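Local coordinates for protein serine protease inhibitor 4, isoform B (Drosophila melanogaster, PDB 4P0O) that is a serpin that probably inhibits serine proteases and perhaps cysteine proteases too, at residues Thr174-Phe179 against Glu222-Asp227; Asp187-Asp192 against Gly375-Leu380; Lys205-Tyr210 against Leu262-Val267; Ser228-Leu233 against Leu364-Asp369. One frame throughout, in Å; residues are numbered along the deposited sequence.

Contact 1 (Thr174-Phe179 against Glu222-Asp227)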
# COMPACT_ATOMS: atom_id res chain seq x y z
N THR A 174 10.06 14.75 5.58
CA THR A 174 10.55 15.99 5.00
C THR A 174 11.55 15.63 3.92
O THR A 174 12.35 14.72 4.13
CB THR A 174 11.22 16.86 6.09
OG1 THR A 174 10.27 17.15 7.11
CG2 THR A 174 11.76 18.15 5.50
N TRP A 175 11.56 16.31 2.80
CA TRP A 175 12.58 16.04 1.81
C TRP A 175 13.96 16.35 2.38
O TRP A 175 14.12 17.29 3.08
CB TRP A 175 12.40 16.86 0.54
CG TRP A 175 11.16 16.64 -0.22
CD1 TRP A 175 10.23 17.56 -0.52
CD2 TRP A 175 10.73 15.43 -0.83
NE1 TRP A 175 9.24 17.01 -1.24
CE2 TRP A 175 9.53 15.70 -1.47
CE3 TRP A 175 11.24 14.13 -0.90
CZ2 TRP A 175 8.81 14.72 -2.14
CZ3 TRP A 175 10.54 13.19 -1.58
CH2 TRP A 175 9.35 13.47 -2.18
N GLN A 176 14.93 15.54 2.01
CA GLN A 176 16.30 15.85 2.32
C GLN A 176 16.69 17.15 1.62
O GLN A 176 17.30 18.00 2.19
CB GLN A 176 17.24 14.76 1.88
CG GLN A 176 18.67 15.16 2.11
CD GLN A 176 19.63 14.05 1.93
OE1 GLN A 176 19.25 12.92 1.78
NE2 GLN A 176 20.88 14.38 1.96
N HIS A 177 16.31 17.24 0.37
CA HIS A 177 16.45 18.47 -0.40
C HIS A 177 15.08 19.04 -0.74
O HIS A 177 14.46 18.64 -1.72
CB HIS A 177 17.24 18.21 -1.69
CG HIS A 177 18.58 17.59 -1.46
ND1 HIS A 177 19.61 18.26 -0.83
CD2 HIS A 177 19.06 16.37 -1.78
CE1 HIS A 177 20.66 17.47 -0.77
NE2 HIS A 177 20.36 16.32 -1.34
N GLN A 178 14.61 19.99 0.07
CA GLN A 178 13.31 20.61 -0.17
C GLN A 178 13.30 21.49 -1.41
O GLN A 178 14.33 22.02 -1.82
CB GLN A 178 12.90 21.45 1.04
CG GLN A 178 12.56 20.64 2.28
CD GLN A 178 12.10 21.53 3.42
OE1 GLN A 178 11.24 22.38 3.24
NE2 GLN A 178 12.71 21.35 4.58
N PHE A 179 12.11 21.65 -1.99
CA PHE A 179 11.89 22.61 -3.06
C PHE A 179 11.64 23.99 -2.48
O PHE A 179 11.04 24.12 -1.41
CB PHE A 179 10.68 22.22 -3.91
CG PHE A 179 10.76 20.85 -4.52
CD1 PHE A 179 10.47 19.71 -3.77
CD2 PHE A 179 11.08 20.69 -5.86
CE1 PHE A 179 10.51 18.45 -4.34
CE2 PHE A 179 11.11 19.42 -6.43
CZ PHE A 179 10.83 18.31 -5.67
N GLU A 222 15.54 9.10 -7.55
CA GLU A 222 15.24 8.86 -6.14
C GLU A 222 15.35 10.17 -5.35
O GLU A 222 16.36 10.88 -5.43
CB GLU A 222 16.20 7.81 -5.56
CG GLU A 222 15.98 7.55 -4.06
CD GLU A 222 16.97 6.54 -3.47
OE1 GLU A 222 18.18 6.69 -3.71
OE2 GLU A 222 16.54 5.62 -2.75
N LEU A 223 14.28 10.47 -4.61
CA LEU A 223 14.20 11.65 -3.74
C LEU A 223 14.21 11.20 -2.29
O LEU A 223 13.21 10.66 -1.80
CB LEU A 223 12.94 12.46 -4.01
CG LEU A 223 12.67 12.86 -5.47
CD1 LEU A 223 11.44 13.74 -5.53
CD2 LEU A 223 13.86 13.54 -6.07
N PRO A 224 15.32 11.43 -1.58
CA PRO A 224 15.39 10.91 -0.21
C PRO A 224 14.62 11.76 0.79
O PRO A 224 14.52 12.97 0.60
CB PRO A 224 16.90 10.95 0.12
CG PRO A 224 17.58 11.41 -1.11
CD PRO A 224 16.58 12.04 -2.02
N TYR A 225 14.10 11.12 1.84
CA TYR A 225 13.55 11.85 2.98
C TYR A 225 14.63 12.06 4.02
O TYR A 225 15.44 11.17 4.29
CB TYR A 225 12.35 11.14 3.58
CG TYR A 225 11.21 11.07 2.59
CD1 TYR A 225 10.43 12.19 2.33
CD2 TYR A 225 10.96 9.91 1.88
CE1 TYR A 225 9.40 12.15 1.40
CE2 TYR A 225 9.94 9.85 0.95
CZ TYR A 225 9.16 10.98 0.72
OH TYR A 225 8.15 10.94 -0.21
N LYS A 226 14.60 13.25 4.60
CA LYS A 226 15.56 13.69 5.60
C LYS A 226 15.62 12.74 6.80
O LYS A 226 14.60 12.19 7.21
CB LYS A 226 15.18 15.09 6.08
CG LYS A 226 16.20 15.73 7.01
CD LYS A 226 15.65 17.05 7.56
CE LYS A 226 16.70 17.82 8.36
NZ LYS A 226 16.07 18.92 9.14
N ASP A 227 16.83 12.54 7.32
CA ASP A 227 17.06 11.72 8.51
C ASP A 227 16.41 10.35 8.44
O ASP A 227 15.71 9.94 9.37
CB ASP A 227 16.57 12.46 9.76
CG ASP A 227 17.34 13.73 10.04
OD1 ASP A 227 18.52 13.80 9.67
OD2 ASP A 227 16.76 14.65 10.64
O HOH W 1 11.96 13.22 7.14
O HOH W 2 18.13 11.08 3.77
O HOH W 3 15.13 14.98 -1.21
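The rings of W175 and Y225 run almost parallel, their planes 12° apart, but are slid so far that they barely overlap: the six-membered ring of W175 and the Y225 ring have centroids 4.7 Å apart. The touching is done at the rims, with W175 CZ3 3.4 Å from Y225 CE1. On the opposite face lies L223, its CD1 over the ring and its CB 3.5 Å from W175 CZ3, and P224 O meets the indole edge in its plane. Both aromatic residues set CG anti to the carbonyl carbon (chi1 -62° in W175, -64° in Y225), which sends the two side chains off side by side in one direction.

The backbone fixes this pairing. K226 N donates to T174 O at 2.7 Å and Q176 N to P224 O at 3.0 Å, the second almost straight, forming a single bridge centred on W175 and Y225. A water accepts from H177 N and donates to P224 O, while another joins T174 N to K226 O.

Further out, W175 NE1 bonds N325 O and Y225 OH bonds T329 OG1. With an alanine in place of Y225, one indole face would probably lose its cover and T329 its phenolic partner. This is the serpin breach, the top of sheet A, where strand 328-341, carrying the reactive-loop hinge, lies inserted between strands 161-174 and 311-324.

Contact 2 (Asp187-Asp192 against Gly375-Leu380)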
# COMPACT_ATOMS: atom_id res chain seq x y z
N ASP A 187 2.58 25.31 -14.62
CA ASP A 187 3.22 24.81 -15.82
C ASP A 187 2.43 23.64 -16.39
O ASP A 187 1.52 23.12 -15.75
CB ASP A 187 4.66 24.38 -15.53
CG ASP A 187 5.58 24.52 -16.74
OD1 ASP A 187 5.09 24.86 -17.84
OD2 ASP A 187 6.79 24.29 -16.58
N THR A 188 2.80 23.23 -17.59
CA THR A 188 2.00 22.30 -18.35
C THR A 188 2.26 20.86 -17.95
O THR A 188 3.41 20.42 -17.91
CB THR A 188 2.25 22.45 -19.84
OG1 THR A 188 2.08 23.83 -20.21
CG2 THR A 188 1.30 21.59 -20.65
N PHE A 189 1.18 20.15 -17.61
CA PHE A 189 1.20 18.71 -17.42
C PHE A 189 0.41 18.07 -18.56
O PHE A 189 -0.77 18.41 -18.77
CB PHE A 189 0.60 18.32 -16.07
CG PHE A 189 0.67 16.83 -15.79
CD1 PHE A 189 1.80 16.28 -15.19
CD2 PHE A 189 -0.37 15.99 -16.13
CE1 PHE A 189 1.87 14.92 -14.94
CE2 PHE A 189 -0.30 14.63 -15.89
CZ PHE A 189 0.83 14.09 -15.28
N HIS A 190 1.06 17.18 -19.29
CA HIS A 190 0.47 16.57 -20.48
C HIS A 190 -0.29 15.32 -20.13
O HIS A 190 0.31 14.32 -19.75
CB HIS A 190 1.56 16.25 -21.52
CG HIS A 190 2.34 17.43 -21.96
ND1 HIS A 190 2.10 18.08 -23.15
CD2 HIS A 190 3.36 18.10 -21.37
CE1 HIS A 190 2.93 19.10 -23.27
NE2 HIS A 190 3.71 19.13 -22.20
N LEU A 191 -1.61 15.35 -20.29
CA LEU A 191 -2.44 14.18 -19.99
C LEU A 191 -2.33 13.14 -21.10
O LEU A 191 -2.25 11.94 -20.84
CB LEU A 191 -3.90 14.60 -19.81
CG LEU A 191 -4.15 15.62 -18.71
CD1 LEU A 191 -5.49 16.30 -18.93
CD2 LEU A 191 -4.13 14.94 -17.39
N ASP A 192 -2.34 13.64 -22.33
CA ASP A 192 -2.10 12.84 -23.53
C ASP A 192 -1.84 13.81 -24.69
O ASP A 192 -1.60 14.99 -24.46
CB ASP A 192 -3.27 11.89 -23.83
CG ASP A 192 -4.59 12.60 -24.15
OD1 ASP A 192 -4.60 13.79 -24.55
OD2 ASP A 192 -5.66 11.94 -24.01
N GLY A 375 2.07 4.27 -6.49
CA GLY A 375 1.02 4.99 -7.20
C GLY A 375 1.41 5.46 -8.57
O GLY A 375 2.51 5.20 -9.07
N SER A 376 0.45 6.14 -9.21
CA SER A 376 0.64 6.75 -10.51
C SER A 376 -0.04 8.11 -10.52
O SER A 376 -1.06 8.33 -9.86
CB SER A 376 0.05 5.88 -11.61
OG SER A 376 -1.35 5.79 -11.39
N VAL A 377 0.54 9.02 -11.27
CA VAL A 377 -0.11 10.28 -11.59
C VAL A 377 -0.44 10.26 -13.06
O VAL A 377 0.46 10.30 -13.88
CB VAL A 377 0.78 11.47 -11.25
CG1 VAL A 377 0.10 12.77 -11.68
CG2 VAL A 377 1.05 11.49 -9.75
N VAL A 378 -1.72 10.18 -13.40
CA VAL A 378 -2.14 10.16 -14.80
C VAL A 378 -2.93 11.38 -15.15
O VAL A 378 -3.02 11.77 -16.31
CB VAL A 378 -2.97 8.90 -15.15
CG1 VAL A 378 -2.21 7.64 -14.69
CG2 VAL A 378 -4.35 8.96 -14.54
N ARG A 379 -3.52 12.01 -14.14
CA ARG A 379 -4.24 13.25 -14.38
C ARG A 379 -4.17 14.18 -13.17
O ARG A 379 -3.98 13.75 -12.03
CB ARG A 379 -5.69 12.97 -14.73
CG ARG A 379 -6.48 12.41 -13.58
CD ARG A 379 -7.91 12.09 -13.96
NE ARG A 379 -8.61 11.49 -12.83
CZ ARG A 379 -9.87 11.08 -12.85
NH1 ARG A 379 -10.59 11.20 -13.95
NH2 ARG A 379 -10.40 10.55 -11.76
N LEU A 380 -4.30 15.47 -13.44
CA LEU A 380 -4.25 16.47 -12.40
C LEU A 380 -5.26 17.52 -12.77
O LEU A 380 -5.50 17.76 -13.95
CB LEU A 380 -2.85 17.07 -12.26
CG LEU A 380 -1.78 16.12 -11.72
CD1 LEU A 380 -0.40 16.74 -11.82
CD2 LEU A 380 -2.09 15.76 -10.28
O HOH W 4 -3.26 10.72 -18.68
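Where strand 185-190 of the serpin's sheet C faces the irregular segment that follows strand 370-377 of sheet B, F189 pushes its ring against V377 and L380. CG of F189 stands opposite the backbone N (chi1 -176°), extending the ring between backbones that share no direct hydrogen bond. One face is covered by L380: its CD1 sits over the middle of the ring, 4.1 Å from the F189 centroid and only 12° off the normal, a CH-pi contact. F189 CZ reaches V377 CG1 at 3.9 Å, the two side chains crossing obliquely, and V378 O lies at the edge in the ring plane.

The contact thus joins sheet C to the end of sheet B, beside F274 and P272 of strand 263-281, which also touch this apolar cluster. L191 completes it with a single methyl, its CD2 lying 3.5 Å from R379 CA and 3.7 Å from R379 CB. A water ties the segments together, donating to L191 O at 2.7 Å and to V378 O at 2.6 Å. The bend is also held by N33, whose OD1 accepts from V378 N and whose ND2 donates to R379 O; L380 N is buried without a partner.

Contact 3 (Lys205-Tyr210 against Leu262-Val267)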
# COMPACT_ATOMS: atom_id res chain seq x y z
N LYS A 205 17.12 22.13 -8.70
CA LYS A 205 18.39 21.63 -9.22
C LYS A 205 19.25 21.15 -8.05
O LYS A 205 19.56 21.91 -7.14
CB LYS A 205 19.12 22.71 -10.02
CG LYS A 205 18.53 22.95 -11.41
CD LYS A 205 18.57 24.42 -11.81
CE LYS A 205 18.31 24.59 -13.31
NZ LYS A 205 17.81 25.95 -13.66
N GLU A 206 19.63 19.88 -8.09
CA GLU A 206 20.33 19.28 -6.96
C GLU A 206 20.94 17.97 -7.42
O GLU A 206 20.65 17.50 -8.52
CB GLU A 206 19.34 19.08 -5.81
CG GLU A 206 19.93 18.52 -4.53
CD GLU A 206 21.15 19.27 -4.07
OE1 GLU A 206 22.26 18.70 -4.15
OE2 GLU A 206 21.01 20.42 -3.61
N ARG A 207 21.80 17.38 -6.58
CA ARG A 207 22.34 16.06 -6.88
C ARG A 207 21.42 14.97 -6.31
O ARG A 207 21.12 14.95 -5.11
CB ARG A 207 23.77 15.93 -6.34
CG ARG A 207 24.78 16.73 -7.16
CD ARG A 207 26.20 16.59 -6.64
NE ARG A 207 26.74 15.25 -6.87
CZ ARG A 207 27.23 14.82 -8.03
NH1 ARG A 207 27.25 15.61 -9.09
NH2 ARG A 207 27.70 13.58 -8.13
N PHE A 208 20.97 14.09 -7.19
CA PHE A 208 20.09 12.98 -6.84
C PHE A 208 20.61 11.70 -7.48
O PHE A 208 21.25 11.72 -8.53
CB PHE A 208 18.65 13.21 -7.33
CG PHE A 208 17.91 14.30 -6.60
CD1 PHE A 208 17.51 14.14 -5.29
CD2 PHE A 208 17.57 15.47 -7.26
CE1 PHE A 208 16.80 15.14 -4.63
CE2 PHE A 208 16.86 16.47 -6.62
CZ PHE A 208 16.48 16.30 -5.30
N ARG A 209 20.29 10.58 -6.85
CA ARG A 209 20.52 9.30 -7.48
C ARG A 209 19.52 9.10 -8.62
O ARG A 209 18.31 9.27 -8.46
CB ARG A 209 20.44 8.19 -6.44
CG ARG A 209 21.48 8.44 -5.35
CD ARG A 209 21.49 7.39 -4.28
NE ARG A 209 22.18 6.19 -4.73
CZ ARG A 209 21.61 5.01 -4.90
NH1 ARG A 209 20.31 4.83 -4.63
NH2 ARG A 209 22.35 4.00 -5.33
N TYR A 210 20.06 8.72 -9.77
CA TYR A 210 19.37 8.72 -11.05
C TYR A 210 19.74 7.47 -11.85
O TYR A 210 20.84 6.94 -11.70
CB TYR A 210 19.75 9.99 -11.82
CG TYR A 210 19.53 9.92 -13.32
CD1 TYR A 210 18.32 10.29 -13.89
CD2 TYR A 210 20.55 9.48 -14.15
CE1 TYR A 210 18.12 10.21 -15.26
CE2 TYR A 210 20.36 9.40 -15.51
CZ TYR A 210 19.14 9.76 -16.06
OH TYR A 210 18.95 9.67 -17.41
N LEU A 262 20.73 2.96 -9.90
CA LEU A 262 20.83 4.39 -9.59
C LEU A 262 22.27 4.84 -9.30
O LEU A 262 23.04 4.12 -8.69
CB LEU A 262 19.96 4.74 -8.38
CG LEU A 262 18.45 4.49 -8.48
CD1 LEU A 262 17.79 4.57 -7.10
CD2 LEU A 262 17.80 5.46 -9.43
N TYR A 263 22.61 6.06 -9.71
CA TYR A 263 23.89 6.69 -9.36
C TYR A 263 23.70 8.19 -9.20
O TYR A 263 22.85 8.80 -9.85
CB TYR A 263 24.95 6.37 -10.42
CG TYR A 263 24.64 6.93 -11.78
CD1 TYR A 263 25.08 8.20 -12.15
CD2 TYR A 263 23.89 6.20 -12.71
CE1 TYR A 263 24.80 8.72 -13.39
CE2 TYR A 263 23.60 6.72 -13.95
CZ TYR A 263 24.06 7.98 -14.29
OH TYR A 263 23.78 8.51 -15.53
N GLU A 264 24.47 8.80 -8.32
CA GLU A 264 24.27 10.21 -8.03
C GLU A 264 24.74 11.09 -9.18
O GLU A 264 25.82 10.89 -9.74
CB GLU A 264 25.00 10.61 -6.74
CG GLU A 264 24.79 12.07 -6.35
CD GLU A 264 25.53 12.43 -5.07
OE1 GLU A 264 26.46 13.25 -5.13
OE2 GLU A 264 25.18 11.88 -4.01
N THR A 265 23.92 12.08 -9.53
CA THR A 265 24.30 13.02 -10.57
C THR A 265 23.51 14.31 -10.42
O THR A 265 22.52 14.37 -9.69
CB THR A 265 24.09 12.40 -11.97
OG1 THR A 265 24.88 13.11 -12.93
CG2 THR A 265 22.64 12.42 -12.37
N LYS A 266 23.95 15.35 -11.11
CA LYS A 266 23.30 16.64 -11.05
C LYS A 266 22.07 16.62 -11.93
O LYS A 266 22.13 16.24 -13.07
CB LYS A 266 24.26 17.76 -11.49
CG LYS A 266 23.80 19.15 -11.12
CD LYS A 266 24.95 20.15 -11.10
CE LYS A 266 25.83 20.07 -12.34
NZ LYS A 266 26.54 21.35 -12.67
N VAL A 267 20.95 17.03 -11.37
CA VAL A 267 19.68 16.94 -12.05
C VAL A 267 18.88 18.22 -11.96
O VAL A 267 18.87 18.86 -10.94
CB VAL A 267 18.85 15.80 -11.44
CG1 VAL A 267 17.45 15.75 -12.01
CG2 VAL A 267 19.56 14.48 -11.65
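R207 leans across the neighbouring strand toward E264. Its CB passes 3.9 Å from T265 O, CG runs on near K266 CA, and CD approaches E264 OE1. A bend at chi3 (69°) then swings the guanidinium back over the partner strand, where NE donates to E264 OE1 at 2.7 Å, close to the guanidinium plane and on the anti side of the carboxylate, tilted somewhat out of its plane. NH2 adds a weak second bond to the same oxygen, and NH1 ends beside K266 N. The two flat groups are turned 72° apart, and of the carboxylate only OE1 takes part.

R209, on the same face, has L262 CB over one side of its guanidinium, and its NH1 is 3.5 Å from L262 CD1, while NH1 also makes a salt bridge to E222. A leucine here would probably leave E222 without its charged mate and remove the flat group packed over L262.

On the reverse face the edge of Y210 points at the face of Y263 in an offset T-shaped pair, planes at 86° and centroids 5.8 Å apart. Six backbone hydrogen bonds, two each at E206-V267, F208-T265 and Y210-Y263, hold the antiparallel register. Strand 263-281 continues sheet C to strand 352-355 through K266 and I352, whereas strand 196-213 passes to strand 218-224, whose L221 and L223 pack on F208.

Contact 4 (Ser228-Leu233 against Leu364-Asp369)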
# COMPACT_ATOMS: atom_id res chain seq x y z
N SER A 228 16.67 9.62 7.36
CA SER A 228 16.03 8.33 7.16
C SER A 228 16.70 7.59 6.02
O SER A 228 17.52 8.17 5.31
CB SER A 228 14.55 8.50 6.85
OG SER A 228 14.35 8.72 5.47
N ASP A 229 16.36 6.31 5.85
CA ASP A 229 16.69 5.57 4.64
C ASP A 229 15.39 5.30 3.86
O ASP A 229 15.21 4.25 3.25
CB ASP A 229 17.43 4.26 4.95
CG ASP A 229 16.75 3.43 6.00
OD1 ASP A 229 15.63 3.78 6.42
OD2 ASP A 229 17.35 2.41 6.43
N LEU A 230 14.47 6.26 3.92
CA LEU A 230 13.24 6.22 3.13
C LEU A 230 13.39 7.17 1.95
O LEU A 230 14.11 8.17 2.03
CB LEU A 230 12.03 6.59 3.99
CG LEU A 230 11.70 5.59 5.12
CD1 LEU A 230 10.94 6.26 6.27
CD2 LEU A 230 10.89 4.46 4.57
N SER A 231 12.72 6.87 0.84
CA SER A 231 12.83 7.73 -0.34
C SER A 231 11.61 7.54 -1.24
O SER A 231 10.87 6.57 -1.09
CB SER A 231 14.11 7.44 -1.12
OG SER A 231 14.12 6.11 -1.60
N MET A 232 11.41 8.41 -2.21
CA MET A 232 10.44 8.31 -3.28
C MET A 232 11.20 8.04 -4.57
O MET A 232 12.09 8.81 -4.94
CB MET A 232 9.61 9.57 -3.45
CG MET A 232 8.56 9.39 -4.55
SD MET A 232 7.46 10.78 -4.74
CE MET A 232 6.37 10.49 -3.34
N LEU A 233 10.83 6.98 -5.16
CA LEU A 233 11.34 6.62 -6.48
C LEU A 233 10.33 7.05 -7.54
O LEU A 233 9.18 6.64 -7.49
CB LEU A 233 11.61 5.12 -6.56
CG LEU A 233 12.16 4.58 -7.90
CD1 LEU A 233 13.60 5.01 -8.13
CD2 LEU A 233 12.01 3.04 -7.97
N LEU A 364 7.08 4.76 -2.75
CA LEU A 364 7.67 5.22 -1.49
C LEU A 364 8.30 3.99 -0.88
O LEU A 364 7.61 3.04 -0.53
CB LEU A 364 6.61 5.83 -0.57
CG LEU A 364 7.07 6.97 0.32
CD1 LEU A 364 5.85 7.63 0.96
CD2 LEU A 364 8.06 6.46 1.37
N VAL A 365 9.63 4.01 -0.82
CA VAL A 365 10.41 2.81 -0.49
C VAL A 365 11.29 2.95 0.75
O VAL A 365 11.81 4.02 1.05
CB VAL A 365 11.35 2.41 -1.64
CG1 VAL A 365 10.53 1.94 -2.84
CG2 VAL A 365 12.24 3.55 -2.03
N HIS A 366 11.44 1.82 1.43
CA HIS A 366 12.37 1.67 2.54
C HIS A 366 13.61 0.90 2.06
O HIS A 366 13.48 -0.16 1.45
CB HIS A 366 11.66 0.92 3.69
CG HIS A 366 12.56 0.57 4.83
ND1 HIS A 366 12.59 -0.68 5.40
CD2 HIS A 366 13.44 1.32 5.54
CE1 HIS A 366 13.46 -0.70 6.39
NE2 HIS A 366 13.99 0.51 6.50
N GLN A 367 14.79 1.45 2.32
CA GLN A 367 16.06 0.77 1.99
C GLN A 367 16.13 0.41 0.52
O GLN A 367 16.69 -0.60 0.14
CB GLN A 367 16.25 -0.50 2.84
CG GLN A 367 16.73 -0.27 4.24
CD GLN A 367 17.02 -1.58 4.97
OE1 GLN A 367 17.38 -2.58 4.35
NE2 GLN A 367 16.87 -1.56 6.28
N LYS A 368 15.52 1.26 -0.30
CA LYS A 368 15.53 1.14 -1.75
C LYS A 368 14.79 -0.08 -2.33
O LYS A 368 14.71 -0.20 -3.55
CB LYS A 368 16.96 1.11 -2.27
CG LYS A 368 17.76 2.37 -2.00
CD LYS A 368 19.21 2.23 -2.47
CE LYS A 368 19.28 1.48 -3.79
NZ LYS A 368 20.57 1.60 -4.48
N ASP A 369 14.29 -0.99 -1.49
CA ASP A 369 13.75 -2.27 -2.03
C ASP A 369 12.39 -2.70 -1.48
O ASP A 369 11.77 -3.63 -2.03
CB ASP A 369 14.79 -3.42 -1.83
CG ASP A 369 15.07 -3.76 -0.37
OD1 ASP A 369 14.54 -3.10 0.55
OD2 ASP A 369 15.85 -4.71 -0.13
O HOH W 5 14.94 4.16 0.27
O HOH W 6 16.25 0.52 7.85
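Strands 230-233 and 364-366 run antiparallel, their axes 4.8 Å apart at closest and at 142° to one another. S231 and V365 form the hydrogen-bonded pair, S231 N donating to V365 O at 3.0 Å and V365 N to S231 O at 2.9 Å; L230-H366 and M232-L364 are the non-hydrogen-bonded pairs on either side. Beyond the strand end Q367 N still reaches D229 O at 3.0 Å. There the chain reverses through Q367 and K368, both with positive phi, closed by D369 N bonding back to H366 O. On the other segment S228 OG accepts from L230 N, an ST turn.

Among the side chains S231 and V365 are packed tightly, OG of S231 only 3.2 Å from CG2 of V365; both atoms lie between their own backbone N and carbonyl carbon, which brings them together. S231 OG is also held by E222 OE2. A water 2.8 Å from S231 OG lies near D229 O and V365 O as well and accepts from K368 N. At the solvent-facing end D229 OD1 meets the edge of the H366 ring in plane, 3.4 Å from CD2, with carboxylate and ring 74° apart. A second water donates to D229 OD2 at 2.6 Å, accepts from Q367 NE2 and also bonds H366 NE2. L230 CD2 rests on H366 CB.

Within sheet B this pair is flanked by strands 218-224 and 370-377; helix 255-260 packs on V365 and L233, helix 6-28 lies against Q367 and D369, and F171 of strand 161-174 touches L230 and L364.

In the fold
Three of the four contacts converge on E222. Its OE1 makes a salt bridge to R209 NH1 at 3.0 Å, joining contact 1 to contact 3, and its OE2 lies 2.7 Å from S231 OG, a probable hydrogen bond into contact 4. K368 NZ of contact 4, a like charge, comes 3.1 Å from R209 NH2, while the aliphatic part of K368 packs on E222. Contact 1 and contact 4 have centres about 11 Å apart. Contact 2 stands off, its centre 22 to 23 Å from the other three, though its nearest atoms come within about 6 Å of contact 4. Through E222, contacts 3 and 4 are tied to contact 1 at the breach of sheet A.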